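Local coordinates for protein 16S rRNA (adenine(1408)-N(1))-methyltransferase (Catenulispora acidiphila, PDB 4X1O) that probably methylates N1 of adenine 1408 in 16S ribosomal RNA, taking the methyl group from S-adenosyl-L-methionine, a modification linked to aminoglycoside resistance, at residues P157-I162 with V232-A237. Numbering follows the deposited sequence.
Sequences PLEISI and VLHLRA
His234 reaches back from 232-237 over the neighbouring strand and settles between Ser161 and Glu159. Its CB lies 4.1 Å from the backbone O of Ile160; CG follows at a similar distance from that oxygen, which lies oblique to the ring. With CG anti to the backbone N (chi1 -168°), the ring leans over the neighbouring strand, its end nearer than its CB. CD2 then meets Ser161 OG at 3.1 Å, edge-on and near the ring plane, a close C-H to oxygen approach. NE2 sits 4.0 Å from Glu159 CB, and CE1 touches Glu159 CG. Glu159 runs alongside the imidazole, pointing the same way, its carboxylate plane turned 43° from the ring. Its OE2 stays 5.9 Å from His234 NE2, so the two share van der Waals contact through the methylenes and form no salt bridge.

Beneath this polar row the strands run antiparallel, tied by six backbone hydrogen bonds. The hydrogen-bonded pairs Leu158-Ala237, Ile160-Leu235 and Ile162-Leu233 give two each, Ile160 N reaching Leu235 O at 2.8 Å. On the other face the side chains are apolar: Ile160 CD1 rests 4.2 Å from Leu235 CD2, the two chains side by side, and Leu158 CB approaches Ala237 CB.

This is the first of the two antiparallel steps in the 3-2-1-4-5-7-6 sheet of a class I methyltransferase, where strand 229-239 slots between 157-163 and 200-212. Strand 123-127 flanks 157-163 on its far edge through backbone bonds such as Glu159 with Val126. Helix 131-139 packs against the apolar face, its Val137 touching Ile160 and Ile162, while Ile216, in a loop, meets Ser161 and Val232.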
loop_
_atom_site.group_PDB
_atom_site.type_symbol
_atom_site.label_atom_id
_atom_site.label_comp_id
_atom_site.label_asym_id
_atom_site.label_seq_id
_atom_site.Cartn_x
_atom_site.Cartn_y
_atom_site.Cartn_z
ATOM N N PRO A 157 3.812 -11.405 3.323
ATOM C CA PRO A 157 3.110 -11.375 2.038
ATOM C C PRO A 157 3.064 -9.968 1.465
ATOM O O PRO A 157 3.025 -8.970 2.198
ATOM C CB PRO A 157 1.688 -11.850 2.375
ATOM C CG PRO A 157 1.684 -12.175 3.824
ATOM C CD PRO A 157 2.889 -11.563 4.458
ATOM N N LEU A 158 3.113 -9.906 0.143
ATOM C CA LEU A 158 2.848 -8.680 -0.575
ATOM C C LEU A 158 1.558 -8.882 -1.337
ATOM O O LEU A 158 1.389 -9.889 -2.007
ATOM C CB LEU A 158 3.982 -8.332 -1.517
ATOM C CG LEU A 158 3.676 -7.297 -2.603
ATOM C CD1 LEU A 158 3.603 -5.877 -2.045
ATOM C CD2 LEU A 158 4.737 -7.394 -3.680
ATOM N N GLU A 159 0.629 -7.946 -1.213
ATOM C CA GLU A 159 -0.631 -8.059 -1.945
ATOM C C GLU A 159 -0.750 -6.810 -2.786
ATOM O O GLU A 159 -0.692 -5.707 -2.253
ATOM C CB GLU A 159 -1.833 -8.187 -1.011
ATOM C CG GLU A 159 -1.978 -9.551 -0.361
ATOM C CD GLU A 159 -1.801 -9.488 1.138
ATOM O OE1 GLU A 159 -1.390 -8.418 1.637
ATOM O OE2 GLU A 159 -2.076 -10.502 1.816
ATOM N N ILE A 160 -0.872 -6.977 -4.100
ATOM C CA ILE A 160 -1.029 -5.839 -4.995
ATOM C C ILE A 160 -2.405 -5.941 -5.620
ATOM O O ILE A 160 -2.804 -7.019 -6.063
ATOM C CB ILE A 160 0.043 -5.811 -6.091
ATOM C CG1 ILE A 160 1.439 -5.689 -5.484
ATOM C CG2 ILE A 160 -0.210 -4.670 -7.073
ATOM C CD1 ILE A 160 2.536 -5.924 -6.518
ATOM N N SER A 161 -3.137 -4.834 -5.636
ATOM C CA SER A 161 -4.486 -4.827 -6.192
ATOM C C SER A 161 -4.593 -3.672 -7.154
ATOM O O SER A 161 -4.512 -2.502 -6.751
ATOM C CB SER A 161 -5.553 -4.701 -5.093
ATOM O OG SER A 161 -5.683 -5.901 -4.347
ATOM N N ILE A 162 -4.754 -3.986 -8.431
ATOM C CA ILE A 162 -4.843 -2.943 -9.447
ATOM C C ILE A 162 -6.192 -3.028 -10.153
ATOM O O ILE A 162 -6.540 -4.063 -10.703
ATOM C CB ILE A 162 -3.696 -3.073 -10.480
ATOM C CG1 ILE A 162 -2.327 -2.929 -9.801
ATOM C CG2 ILE A 162 -3.842 -2.037 -11.599
ATOM C CD1 ILE A 162 -1.180 -3.377 -10.671
ATOM N N VAL A 232 -10.415 -6.422 -10.419
ATOM C CA VAL A 232 -9.106 -6.141 -9.871
ATOM C C VAL A 232 -8.114 -7.202 -10.286
ATOM O O VAL A 232 -8.412 -8.386 -10.200
ATOM C CB VAL A 232 -9.178 -6.050 -8.331
ATOM C CG1 VAL A 232 -7.778 -6.021 -7.702
ATOM C CG2 VAL A 232 -9.984 -4.830 -7.942
ATOM N N LEU A 233 -6.940 -6.770 -10.739
ATOM C CA LEU A 233 -5.821 -7.685 -10.925
ATOM C C LEU A 233 -5.133 -7.818 -9.582
ATOM O O LEU A 233 -4.676 -6.831 -9.007
ATOM C CB LEU A 233 -4.855 -7.179 -11.987
ATOM C CG LEU A 233 -3.580 -7.989 -12.201
ATOM C CD1 LEU A 233 -3.897 -9.373 -12.728
ATOM C CD2 LEU A 233 -2.640 -7.248 -13.146
ATOM N N HIS A 234 -5.100 -9.038 -9.066
ATOM C CA HIS A 234 -4.563 -9.268 -7.745
ATOM C C HIS A 234 -3.322 -10.123 -7.830
ATOM O O HIS A 234 -3.350 -11.197 -8.425
ATOM C CB HIS A 234 -5.609 -9.940 -6.854
ATOM C CG HIS A 234 -5.240 -9.955 -5.407
ATOM N ND1 HIS A 234 -4.597 -11.022 -4.814
ATOM C CD2 HIS A 234 -5.404 -9.028 -4.435
ATOM C CE1 HIS A 234 -4.388 -10.753 -3.540
ATOM N NE2 HIS A 234 -4.868 -9.549 -3.281
ATOM N N LEU A 235 -2.236 -9.641 -7.243
ATOM C CA LEU A 235 -0.997 -10.392 -7.200
ATOM C C LEU A 235 -0.609 -10.597 -5.759
ATOM O O LEU A 235 -0.641 -9.653 -4.978
ATOM C CB LEU A 235 0.120 -9.658 -7.937
ATOM C CG LEU A 235 1.478 -10.359 -8.068
ATOM C CD1 LEU A 235 2.130 -9.940 -9.371
ATOM C CD2 LEU A 235 2.408 -10.056 -6.888
ATOM N N ARG A 236 -0.244 -11.823 -5.414
ATOM C CA ARG A 236 0.290 -12.099 -4.090
ATOM C C ARG A 236 1.683 -12.680 -4.222
ATOM O O ARG A 236 1.933 -13.525 -5.091
ATOM C CB ARG A 236 -0.624 -13.062 -3.325
ATOM C CG ARG A 236 -0.181 -13.293 -1.874
ATOM C CD ARG A 236 -1.154 -14.184 -1.093
ATOM N NE ARG A 236 -1.040 -15.595 -1.452
ATOM C CZ ARG A 236 -1.952 -16.265 -2.149
ATOM N NH1 ARG A 236 -3.054 -15.652 -2.558
ATOM N NH2 ARG A 236 -1.767 -17.549 -2.433
ATOM N N ALA A 237 2.584 -12.220 -3.368
ATOM C CA ALA A 237 3.956 -12.707 -3.327
ATOM C C ALA A 237 4.403 -12.832 -1.881
ATOM O O ALA A 237 3.719 -12.370 -0.959
ATOM C CB ALA A 237 4.887 -11.770 -4.091
#